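Local structure of purine nucleoside phosphorylase (Anopheles gambiae, 2P4S) at residues Gly204-Tyr209 / Gly298-Gly303; Met215-His220 / Ala322-Thr327; Gly275-Leu280 / Met304-Glu309; Ala289-Leu294 / Asn328-Ser333. The protein catalyses the phosphorolysis of inosine, guanosine and their 2'-deoxy forms to the free purine base and pentose 1-phosphate, as part of purine salvage. All blocks are in the same frame, centred on the assembly; numbering follows the deposited sequence.

Contact 1: residues Gly204-Tyr209 / Gly298-Gly303; sequences GANPKY and GVDAIG. With DIH (7-[[(3R,4R)-3-(hydroxymethyl)-4-oxidanyl-pyrrolidin-1-ium-1-yl]methyl]-3,5-dihydropyrrolo[3,2-d]pyrimidin-4-one), chain F.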
# COMPACT_ATOMS: atom_id res chain seq x y z
N GLY A 204 6.51 6.07 19.91
CA GLY A 204 7.93 6.45 19.69
C GLY A 204 8.68 5.24 19.13
O GLY A 204 8.87 4.25 19.85
N ALA A 205 9.05 5.30 17.85
CA ALA A 205 9.86 4.23 17.23
C ALA A 205 11.35 4.52 17.48
O ALA A 205 12.16 3.62 17.51
CB ALA A 205 9.57 4.09 15.71
N ASN A 206 11.68 5.79 17.63
CA ASN A 206 13.02 6.21 18.00
C ASN A 206 13.28 5.87 19.50
O ASN A 206 12.61 6.40 20.39
CB ASN A 206 13.19 7.70 17.68
CG ASN A 206 14.62 8.18 17.87
OD1 ASN A 206 15.29 7.83 18.85
ND2 ASN A 206 15.08 8.99 16.96
N PRO A 207 14.21 4.95 19.80
CA PRO A 207 14.35 4.56 21.23
C PRO A 207 14.92 5.62 22.21
O PRO A 207 14.96 5.37 23.41
CB PRO A 207 15.25 3.31 21.20
CG PRO A 207 16.00 3.38 19.90
CD PRO A 207 15.11 4.17 18.91
N LYS A 208 15.30 6.80 21.71
CA LYS A 208 15.78 7.88 22.58
C LYS A 208 14.65 8.76 23.03
O LYS A 208 14.80 9.50 24.01
CB LYS A 208 16.94 8.65 21.95
CG LYS A 208 18.08 7.62 21.75
CD LYS A 208 19.48 8.17 21.74
CE LYS A 208 20.03 8.46 20.32
NZ LYS A 208 21.52 8.71 20.40
N TYR A 209 13.50 8.65 22.35
CA TYR A 209 12.27 9.35 22.77
C TYR A 209 11.75 8.79 24.11
O TYR A 209 12.05 7.66 24.48
CB TYR A 209 11.19 9.27 21.70
CG TYR A 209 11.49 10.00 20.43
CD1 TYR A 209 12.76 10.56 20.16
CD2 TYR A 209 10.48 10.13 19.44
CE1 TYR A 209 13.02 11.23 18.95
CE2 TYR A 209 10.72 10.79 18.27
CZ TYR A 209 11.98 11.33 18.02
OH TYR A 209 12.17 11.97 16.83
N GLY A 298 13.79 5.24 8.53
CA GLY A 298 13.93 6.63 9.02
C GLY A 298 12.72 7.19 9.78
O GLY A 298 12.70 8.37 10.12
N VAL A 299 11.75 6.34 10.13
CA VAL A 299 10.58 6.78 10.90
C VAL A 299 10.89 6.89 12.39
O VAL A 299 11.36 5.91 13.03
CB VAL A 299 9.37 5.81 10.66
CG1 VAL A 299 8.20 6.08 11.65
CG2 VAL A 299 8.91 5.85 9.17
N ASP A 300 10.58 8.06 12.97
CA ASP A 300 10.72 8.23 14.43
C ASP A 300 9.45 8.04 15.21
O ASP A 300 9.52 7.66 16.36
CB ASP A 300 11.32 9.61 14.79
CG ASP A 300 12.67 9.78 14.18
OD1 ASP A 300 13.66 9.14 14.66
OD2 ASP A 300 12.74 10.48 13.18
N ALA A 301 8.30 8.34 14.59
CA ALA A 301 7.01 8.34 15.30
C ALA A 301 5.97 7.67 14.41
O ALA A 301 5.89 7.97 13.25
CB ALA A 301 6.55 9.77 15.69
N ILE A 302 5.23 6.73 14.98
CA ILE A 302 4.25 5.96 14.21
C ILE A 302 2.84 6.28 14.66
O ILE A 302 2.52 6.18 15.86
CB ILE A 302 4.48 4.42 14.33
CG1 ILE A 302 5.87 4.01 13.77
CG2 ILE A 302 3.34 3.67 13.54
CD1 ILE A 302 6.39 2.55 14.29
N GLY A 303 1.99 6.65 13.71
CA GLY A 303 0.64 7.03 14.02
C GLY A 303 -0.33 6.52 12.99
O GLY A 303 0.03 5.65 12.21
O5' DIH F . -4.85 4.51 20.61
C5' DIH F . -5.11 4.33 19.20
C4' DIH F . -5.23 5.71 18.61
C6' DIH F . -4.00 6.58 18.95
C3' DIH F . -5.31 5.63 17.10
O3' DIH F . -6.16 6.68 16.64
C2' DIH F . -3.90 5.93 16.64
N1' DIH F . -3.47 6.99 17.61
C10 DIH F . -2.03 7.26 17.47
C9 DIH F . -1.05 6.30 18.10
C8 DIH F . -0.56 6.37 19.43
N7 DIH F . 0.33 5.36 19.62
C5 DIH F . 0.44 4.63 18.48
C6 DIH F . 1.28 3.47 18.06
O6 DIH F . 2.10 2.88 18.87
N1 DIH F . 1.10 3.06 16.78
C2 DIH F . 0.23 3.65 15.90
N3 DIH F . -0.51 4.72 16.24
C4 DIH F . -0.40 5.21 17.52
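N206 and D300 meet through backbone and side chain at once, and show how one residue just ahead of the strand pairing can hold a facing loop. D300 O is gripped by two successive amides, A205 N at 2.8 Å and N206 N at 3.1 Å. Both approach from the same face of the carbonyl plane, with A205 N standing well above it and N206 N tilted less. The two side chains lie next to each other and point the same way, and N206 ND2 donates to D300 OD1 at 2.7 Å with an N-H...O angle of 160°. The oxygen lies close to the amide plane of N206, whereas the nitrogen reaches the anti side of the carboxylate from out of its plane. The other end of the amide turns back, N206 OD1 accepting from K208 N at 3.0 Å, which should fix the rotation of the amide. N206 CB sits 3.6 Å above the centre of the Y209 ring, whose OH reaches D300 CB at 3.2 Å. On the pocket side A205 CB rests on I302 CD1 at 3.8 Å, while the other branch of I302 approaches the ligand, CG2 lying 3.9 Å from DIH C2. In the second shell, D300 OD2 bonds to V276 N, which ties the carboxylate to strand 272-279. An antiparallel bridge of G204 with A301, followed by an Asx turn within a type I turn from N206 to Y209, thus joins the loop after strand 195-204 to strand 301-303 beside the nucleoside pocket.

Contact 2: residues Met215-His220 / Ala322-Thr327; sequences MLIKDH and AFSLIT
M215 pairs with S324, and L216 with F323, in antiparallel pairing between strands 214-221 and 319-329 of the mixed sheet in this PNP/MTAP-family fold. The pair illustrates how strands can be tightly joined at one end and part at the other. At the close end M215 and S324 form a hydrogen-bonded pair, M215 N reaching S324 O at 2.7 Å and S324 N returning to M215 O at 2.9 Å. Next to it, L216 and F323 form a non-hydrogen-bonded pair, and F323 CA makes a CA-H...O contact with M215 O at 3.3 Å. On the face carrying M215 and S324, the methionine runs out with a trans chi1 of -168° and bends at chi3, so that M215 CE approaches S324 OG at 4.0 Å. I217 closes in on the same hydroxyl with CD1, which also lies 3.9 Å from A322 CB. S324 OG, flanked by these two carbons, is hydrogen-bonded to N200 OD1. On the face of L216, the leucine meets F323 at CB; the phenylalanine ring leads away and packs edge-to-face with F359.

The short strand segments run at 135° to each other, and past I217 they separate. K218 points away from A322-T327 into an exposed position, in a cation-pi contact with Y334 of the second subunit, while D219 and H220 also bond to that subunit. I217 N still reaches A322 O directly, but the next link needs a solvent molecule: one water donates to I217 O and accepts from A322 N, each at 2.9 Å.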
# COMPACT_ATOMS: atom_id res chain seq x y z
N MET A 215 7.23 15.40 19.64
CA MET A 215 8.03 15.42 18.44
C MET A 215 7.44 16.35 17.41
O MET A 215 6.39 16.05 16.84
CB MET A 215 8.13 14.02 17.83
CG MET A 215 9.21 13.95 16.73
SD MET A 215 8.97 12.58 15.62
CE MET A 215 7.52 13.11 14.66
N LEU A 216 8.13 17.46 17.12
CA LEU A 216 7.85 18.23 15.90
C LEU A 216 8.00 17.33 14.69
O LEU A 216 8.96 16.58 14.56
CB LEU A 216 8.79 19.42 15.70
CG LEU A 216 8.94 20.32 16.94
CD1 LEU A 216 10.00 21.38 16.74
CD2 LEU A 216 7.57 20.90 17.41
N ILE A 217 7.04 17.43 13.79
CA ILE A 217 7.12 16.70 12.56
C ILE A 217 7.90 17.56 11.59
O ILE A 217 7.51 18.68 11.26
CB ILE A 217 5.72 16.26 12.04
CG1 ILE A 217 4.98 15.50 13.16
CG2 ILE A 217 5.87 15.43 10.72
CD1 ILE A 217 3.52 15.01 12.80
N LYS A 218 9.05 17.03 11.20
CA LYS A 218 9.89 17.69 10.26
C LYS A 218 9.56 17.16 8.86
O LYS A 218 9.74 17.87 7.87
CB LYS A 218 11.36 17.43 10.63
CG LYS A 218 12.35 18.03 9.64
CD LYS A 218 13.83 17.78 10.04
CE LYS A 218 14.76 18.76 9.27
NZ LYS A 218 16.21 18.42 9.67
N ASP A 219 9.10 15.91 8.79
CA ASP A 219 8.82 15.28 7.53
C ASP A 219 7.97 14.04 7.77
O ASP A 219 7.81 13.62 8.91
CB ASP A 219 10.14 14.88 6.82
CG ASP A 219 10.00 14.91 5.30
OD1 ASP A 219 8.85 15.06 4.79
OD2 ASP A 219 11.02 14.74 4.61
N HIS A 220 7.42 13.49 6.71
CA HIS A 220 6.70 12.23 6.84
C HIS A 220 7.07 11.28 5.67
O HIS A 220 7.69 11.67 4.68
CB HIS A 220 5.16 12.47 6.94
CG HIS A 220 4.54 13.00 5.69
ND1 HIS A 220 3.69 14.09 5.68
CD2 HIS A 220 4.66 12.60 4.40
CE1 HIS A 220 3.31 14.32 4.43
NE2 HIS A 220 3.87 13.43 3.64
N ALA A 322 3.02 20.82 12.53
CA ALA A 322 2.46 19.62 13.13
C ALA A 322 3.39 19.00 14.17
O ALA A 322 4.61 19.09 14.04
CB ALA A 322 2.14 18.59 12.03
N PHE A 323 2.81 18.36 15.18
CA PHE A 323 3.57 17.57 16.15
C PHE A 323 2.83 16.33 16.61
O PHE A 323 1.61 16.27 16.57
CB PHE A 323 4.00 18.39 17.37
CG PHE A 323 2.88 18.97 18.17
CD1 PHE A 323 2.32 18.25 19.22
CD2 PHE A 323 2.43 20.26 17.93
CE1 PHE A 323 1.33 18.78 19.99
CE2 PHE A 323 1.42 20.80 18.71
CZ PHE A 323 0.88 20.06 19.75
N SER A 324 3.63 15.36 17.08
CA SER A 324 3.16 14.15 17.74
C SER A 324 3.48 14.24 19.24
O SER A 324 4.64 14.51 19.63
CB SER A 324 3.91 12.93 17.19
OG SER A 324 3.68 12.67 15.81
N LEU A 325 2.47 13.99 20.08
CA LEU A 325 2.72 13.62 21.47
C LEU A 325 3.04 12.11 21.48
O LEU A 325 2.22 11.30 21.02
CB LEU A 325 1.49 13.91 22.33
CG LEU A 325 1.59 13.63 23.84
CD1 LEU A 325 2.65 14.53 24.55
CD2 LEU A 325 0.21 13.85 24.45
N ILE A 326 4.22 11.75 22.02
CA ILE A 326 4.66 10.38 22.12
C ILE A 326 3.94 9.78 23.32
O ILE A 326 4.19 10.15 24.44
CB ILE A 326 6.21 10.30 22.31
CG1 ILE A 326 6.94 10.99 21.14
CG2 ILE A 326 6.68 8.86 22.55
CD1 ILE A 326 6.64 10.40 19.70
N THR A 327 3.02 8.83 23.08
CA THR A 327 2.07 8.43 24.13
C THR A 327 2.46 7.07 24.67
O THR A 327 1.90 6.59 25.63
CB THR A 327 0.62 8.41 23.60
OG1 THR A 327 0.58 7.72 22.33
CG2 THR A 327 0.13 9.83 23.39
O HOH W 1 5.86 20.92 11.91

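Contact 3: residues Gly275-Leu280 / Met304-Glu309; sequences GVYTCL and MSTVHE. With DIH (7-[[(3R,4R)-3-(hydroxymethyl)-4-oxidanyl-pyrrolidin-1-ium-1-yl]methyl]-3,5-dihydropyrrolo[3,2-d]pyrimidin-4-one), chain F; PO4 (phosphate ion), chain D.
Y277 on strand 272-279 meets S305 and V307 where the chain leaves strand 301-303 and enters helix 307-315, the phosphate-binding corner of the phosphorylase fold. It is a good example of an aromatic side chain that meets a methyl and a carbonyl along its edge and polar partners at its hydroxyl. From CB the chain continues with CG opposite the backbone N (chi1 168°), which sends the ring across to the loop. Y277 CD2 then touches V307 CG2 at 3.8 Å, the methyl lying at the ring edge. One atom further, CE2 passes S305 O at 3.3 Å, again near the ring plane. Y277 OH accepts from S305 N at 3.1 Å, with an N-H...O angle of 154°, and donates to a water at 2.7 Å. That water also accepts from M304 N and donates to phosphate O3 at 2.6 Å, so the tyrosine serves as a second-shell group for the anion.

S305 holds the same phosphate oxygen directly, OG to O3 at 2.7 Å, while T306 OG1 donates to S305 OG, probably helping to orient it. S118 N, A201 N and R169 NH1 also bond to the ion. M304 turns the other way: its CB and CG pass L280 O, and the extended chain beyond brings SD against C2' of DIH. C279 packs against the start of the helix, CB on V307 CG2 at 3.7 Å. Its sulfur lies in the plane of the H308 ring, at the edge, with C279 SG 3.9 Å from H308 CE1.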
# COMPACT_ATOMS: atom_id res chain seq x y z
N GLY A 275 11.38 14.97 14.24
CA GLY A 275 11.69 13.84 13.37
C GLY A 275 10.57 13.51 12.44
O GLY A 275 9.78 14.37 12.07
N VAL A 276 10.57 12.25 11.99
CA VAL A 276 9.80 11.81 10.83
C VAL A 276 8.61 10.99 11.31
O VAL A 276 8.76 10.04 12.11
CB VAL A 276 10.72 11.03 9.81
CG1 VAL A 276 9.92 10.45 8.60
CG2 VAL A 276 11.98 11.93 9.33
N TYR A 277 7.41 11.32 10.77
CA TYR A 277 6.14 10.68 11.23
C TYR A 277 5.63 9.80 10.11
O TYR A 277 5.90 10.10 8.96
CB TYR A 277 5.13 11.73 11.63
CG TYR A 277 3.72 11.24 11.85
CD1 TYR A 277 3.30 10.82 13.12
CD2 TYR A 277 2.78 11.27 10.80
CE1 TYR A 277 1.99 10.40 13.34
CE2 TYR A 277 1.47 10.85 11.02
CZ TYR A 277 1.08 10.42 12.28
OH TYR A 277 -0.22 10.02 12.49
N THR A 278 5.00 8.67 10.40
CA THR A 278 4.32 7.96 9.31
C THR A 278 2.88 7.63 9.77
O THR A 278 2.67 7.44 10.98
CB THR A 278 5.06 6.71 8.82
OG1 THR A 278 4.50 6.30 7.56
CG2 THR A 278 4.94 5.53 9.83
N CYS A 279 1.96 7.57 8.81
CA CYS A 279 0.55 7.25 9.03
C CYS A 279 0.24 5.83 8.53
O CYS A 279 0.22 5.59 7.31
CB CYS A 279 -0.33 8.27 8.30
SG CYS A 279 -2.12 7.92 8.38
N LEU A 280 0.01 4.90 9.45
CA LEU A 280 -0.36 3.52 9.06
C LEU A 280 -1.89 3.36 9.11
O LEU A 280 -2.55 4.11 9.79
CB LEU A 280 0.33 2.49 9.98
CG LEU A 280 1.85 2.64 10.22
CD1 LEU A 280 2.40 1.48 11.01
CD2 LEU A 280 2.58 2.72 8.88
N MET A 304 -1.56 7.08 13.00
CA MET A 304 -2.62 6.66 12.06
C MET A 304 -3.45 7.82 11.50
O MET A 304 -4.62 7.63 11.19
CB MET A 304 -3.58 5.68 12.76
CG MET A 304 -2.89 4.44 13.35
SD MET A 304 -4.07 3.42 14.18
CE MET A 304 -3.06 2.09 14.88
N SER A 305 -2.88 9.02 11.34
CA SER A 305 -3.68 10.17 10.90
C SER A 305 -2.80 11.22 10.24
O SER A 305 -1.64 10.91 9.88
CB SER A 305 -4.43 10.75 12.08
OG SER A 305 -3.53 11.48 12.90
N THR A 306 -3.32 12.45 10.06
CA THR A 306 -2.43 13.64 9.84
C THR A 306 -1.83 13.83 8.46
O THR A 306 -1.97 14.91 7.87
CB THR A 306 -1.28 13.67 10.90
OG1 THR A 306 -1.88 13.77 12.19
CG2 THR A 306 -0.30 14.86 10.73
N VAL A 307 -1.19 12.79 7.93
CA VAL A 307 -0.39 12.90 6.68
C VAL A 307 -1.26 13.47 5.52
O VAL A 307 -0.86 14.41 4.85
CB VAL A 307 0.34 11.53 6.30
CG1 VAL A 307 0.79 11.49 4.82
CG2 VAL A 307 1.53 11.31 7.18
N HIS A 308 -2.45 12.89 5.35
CA HIS A 308 -3.43 13.24 4.30
C HIS A 308 -4.10 14.57 4.57
O HIS A 308 -4.46 15.27 3.64
CB HIS A 308 -4.49 12.11 4.12
CG HIS A 308 -5.00 11.55 5.41
ND1 HIS A 308 -4.32 10.58 6.12
CD2 HIS A 308 -6.10 11.86 6.15
CE1 HIS A 308 -4.98 10.32 7.24
NE2 HIS A 308 -6.04 11.12 7.30
N GLU A 309 -4.29 14.93 5.83
CA GLU A 309 -4.70 16.29 6.19
C GLU A 309 -3.65 17.36 5.76
O GLU A 309 -3.99 18.42 5.19
CB GLU A 309 -4.93 16.37 7.72
CG GLU A 309 -6.08 15.50 8.23
CD GLU A 309 -5.90 15.07 9.69
OE1 GLU A 309 -4.94 15.53 10.35
OE2 GLU A 309 -6.73 14.27 10.19
O5' DIH F . -4.85 4.51 20.61
C5' DIH F . -5.11 4.33 19.20
C4' DIH F . -5.23 5.71 18.61
C6' DIH F . -4.00 6.58 18.95
C3' DIH F . -5.31 5.63 17.10
O3' DIH F . -6.16 6.68 16.64
C2' DIH F . -3.90 5.93 16.64
N1' DIH F . -3.47 6.99 17.61
C10 DIH F . -2.03 7.26 17.47
C9 DIH F . -1.05 6.30 18.10
C8 DIH F . -0.56 6.37 19.43
N7 DIH F . 0.33 5.36 19.62
C5 DIH F . 0.44 4.63 18.48
C6 DIH F . 1.28 3.47 18.06
O6 DIH F . 2.10 2.88 18.87
N1 DIH F . 1.10 3.06 16.78
C2 DIH F . 0.23 3.65 15.90
N3 DIH F . -0.51 4.72 16.24
C4 DIH F . -0.40 5.21 17.52
P PO4 D . -4.66 10.43 16.52
O1 PO4 D . -4.00 11.28 17.57
O2 PO4 D . -5.95 11.14 16.09
O3 PO4 D . -3.84 10.25 15.30
O4 PO4 D . -4.93 9.09 17.13
O HOH W 2 -1.42 9.42 14.86

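Contact 4: residues Ala289-Leu294 / Asn328-Ser333; sequences AEVKML and NMCTMS. With DIH (7-[[(3R,4R)-3-(hydroxymethyl)-4-oxidanyl-pyrrolidin-1-ium-1-yl]methyl]-3,5-dihydropyrrolo[3,2-d]pyrimidin-4-one), chain F.
V291 spreads its two methyls by a chi1 of 170°, with CG1 on the far side from the backbone N and CG2 anti to the carbonyl carbon; both methyls meet C330 CB, and CG1 alone also meets M332 CG. Helix 288-296 of this PNP/MTAP-family fold thereby packs on the segment that follows the corner at the end of strand 319-329, next to the purine pocket. V291 CG1 touches C330 CB at 3.6 Å and V291 CG2 does so at 3.7 Å. CG1 of V291 reaches M332 CG at 3.9 Å, the two side chains crossing at about a right angle. V291 CB itself lies 3.8 Å from T331 O. The contact is thus carried by van der Waals touches alone, a useful contrast with polar joints. K292, extended and exposed, brings CE to 4.1 Å from M332 O. The hydroxyl of T331 is held by E338.

The third subunit also contacts the helix: N222 N of that subunit bonds to E290 OE2, and its D219 OD2 accepts from A289 N. E286, which binds the purine nucleoside, touches V291 as well.

Where the chain turns its corner, N328 has CG between its backbone N and carbonyl carbon (chi1 58°), and the amide both accepts from and donates to the deazapurine base: DIH N7 donates to N328 OD1 at 2.8 Å, and N328 ND2 donates to DIH O6 at 2.9 Å, both bonds nearly straight at 171°.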
# COMPACT_ATOMS: atom_id res chain seq x y z
N ALA A 289 8.66 -6.73 14.23
CA ALA A 289 9.30 -6.71 12.92
C ALA A 289 8.95 -5.44 12.11
O ALA A 289 9.81 -4.94 11.39
CB ALA A 289 8.93 -8.01 12.08
N GLU A 290 7.68 -5.02 12.15
CA GLU A 290 7.23 -3.75 11.52
C GLU A 290 7.93 -2.51 12.12
O GLU A 290 8.36 -1.64 11.37
CB GLU A 290 5.71 -3.58 11.63
CG GLU A 290 4.93 -4.61 10.79
CD GLU A 290 3.43 -4.71 11.15
OE1 GLU A 290 2.96 -4.13 12.19
OE2 GLU A 290 2.73 -5.40 10.38
N VAL A 291 8.02 -2.43 13.46
CA VAL A 291 8.66 -1.31 14.09
C VAL A 291 10.12 -1.24 13.65
O VAL A 291 10.61 -0.18 13.34
CB VAL A 291 8.52 -1.33 15.67
CG1 VAL A 291 9.42 -0.26 16.34
CG2 VAL A 291 7.07 -1.14 16.12
N LYS A 292 10.78 -2.39 13.56
CA LYS A 292 12.19 -2.48 13.11
C LYS A 292 12.36 -2.01 11.68
O LYS A 292 13.26 -1.23 11.38
CB LYS A 292 12.73 -3.92 13.21
CG LYS A 292 13.05 -4.34 14.61
CD LYS A 292 13.74 -5.70 14.63
CE LYS A 292 13.91 -6.18 16.10
NZ LYS A 292 14.02 -7.67 16.13
N MET A 293 11.50 -2.50 10.80
CA MET A 293 11.55 -2.05 9.42
C MET A 293 11.29 -0.53 9.32
O MET A 293 11.97 0.18 8.56
CB MET A 293 10.52 -2.82 8.59
CG MET A 293 10.07 -1.98 7.45
SD MET A 293 8.76 -2.69 6.61
CE MET A 293 8.47 -1.47 5.33
N LEU A 294 10.28 -0.02 10.05
CA LEU A 294 9.96 1.43 9.95
C LEU A 294 11.10 2.35 10.46
O LEU A 294 11.42 3.32 9.82
CB LEU A 294 8.60 1.77 10.57
CG LEU A 294 7.40 1.11 9.91
CD1 LEU A 294 6.13 1.20 10.79
CD2 LEU A 294 7.17 1.68 8.48
N ASN A 328 3.44 6.46 24.02
CA ASN A 328 3.84 5.11 24.30
C ASN A 328 5.03 4.87 23.44
O ASN A 328 5.16 5.47 22.35
CB ASN A 328 2.74 4.07 23.98
CG ASN A 328 2.28 4.12 22.51
OD1 ASN A 328 1.62 5.10 22.07
ND2 ASN A 328 2.62 3.06 21.75
N MET A 329 5.89 3.98 23.92
CA MET A 329 7.04 3.55 23.17
C MET A 329 6.59 2.38 22.32
O MET A 329 5.77 1.58 22.77
CB MET A 329 8.21 3.16 24.12
CG MET A 329 8.84 4.35 24.90
SD MET A 329 9.12 5.83 23.86
CE MET A 329 10.52 5.30 22.86
N CYS A 330 7.05 2.33 21.08
CA CYS A 330 6.79 1.16 20.23
C CYS A 330 7.51 -0.05 20.84
O CYS A 330 8.61 0.10 21.40
CB CYS A 330 7.32 1.40 18.82
SG CYS A 330 6.40 2.63 17.94
N THR A 331 6.91 -1.23 20.71
CA THR A 331 7.54 -2.46 21.16
C THR A 331 8.75 -2.84 20.30
O THR A 331 8.64 -3.08 19.09
CB THR A 331 6.55 -3.65 21.21
OG1 THR A 331 5.34 -3.24 21.86
CG2 THR A 331 7.18 -4.85 22.01
N MET A 332 9.91 -2.95 20.94
CA MET A 332 11.12 -3.14 20.16
C MET A 332 11.85 -4.49 20.33
O MET A 332 12.90 -4.73 19.75
CB MET A 332 12.02 -1.93 20.39
CG MET A 332 11.44 -0.73 19.60
SD MET A 332 12.27 0.61 20.31
CE MET A 332 11.13 2.04 20.29
N SER A 333 11.22 -5.40 21.06
CA SER A 333 11.82 -6.64 21.42
C SER A 333 10.73 -7.69 21.69
O SER A 333 9.66 -7.34 22.17
CB SER A 333 12.66 -6.40 22.68
OG SER A 333 12.68 -7.53 23.50
O5' DIH F . -4.85 4.51 20.61
C5' DIH F . -5.11 4.33 19.20
C4' DIH F . -5.23 5.71 18.61
C6' DIH F . -4.00 6.58 18.95
C3' DIH F . -5.31 5.63 17.10
O3' DIH F . -6.16 6.68 16.64
C2' DIH F . -3.90 5.93 16.64
N1' DIH F . -3.47 6.99 17.61
C10 DIH F . -2.03 7.26 17.47
C9 DIH F . -1.05 6.30 18.10
C8 DIH F . -0.56 6.37 19.43
N7 DIH F . 0.33 5.36 19.62
C5 DIH F . 0.44 4.63 18.48
C6 DIH F . 1.28 3.47 18.06
O6 DIH F . 2.10 2.88 18.87
N1 DIH F . 1.10 3.06 16.78
C2 DIH F . 0.23 3.65 15.90
N3 DIH F . -0.51 4.72 16.24
C4 DIH F . -0.40 5.21 17.52

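Overall arrangement
The four contacts share one mixed sheet and cross or nest along the chain. Contacts 1 and 4, with centres 8 Å apart, are joined through G204, whose N and O pair with N328 O and C330 N at 2.9 Å. Contacts 1 and 3, 12 Å apart, meet directly, D300 N to V276 O at 2.8 Å and G303 O to L280 N at 2.9 Å. Contact 2 lies 9 Å from each of these, between centres; K218 N meets G275 O at 2.9 Å. Contacts 2 and 4, about 17 Å apart, are linked only through the chain of strand 319-329. Around DIH, contact 1 supplies I302 and G303, contact 2 T327, contact 3 M304 and contact 4 N328; contact 3 also meets the phosphate.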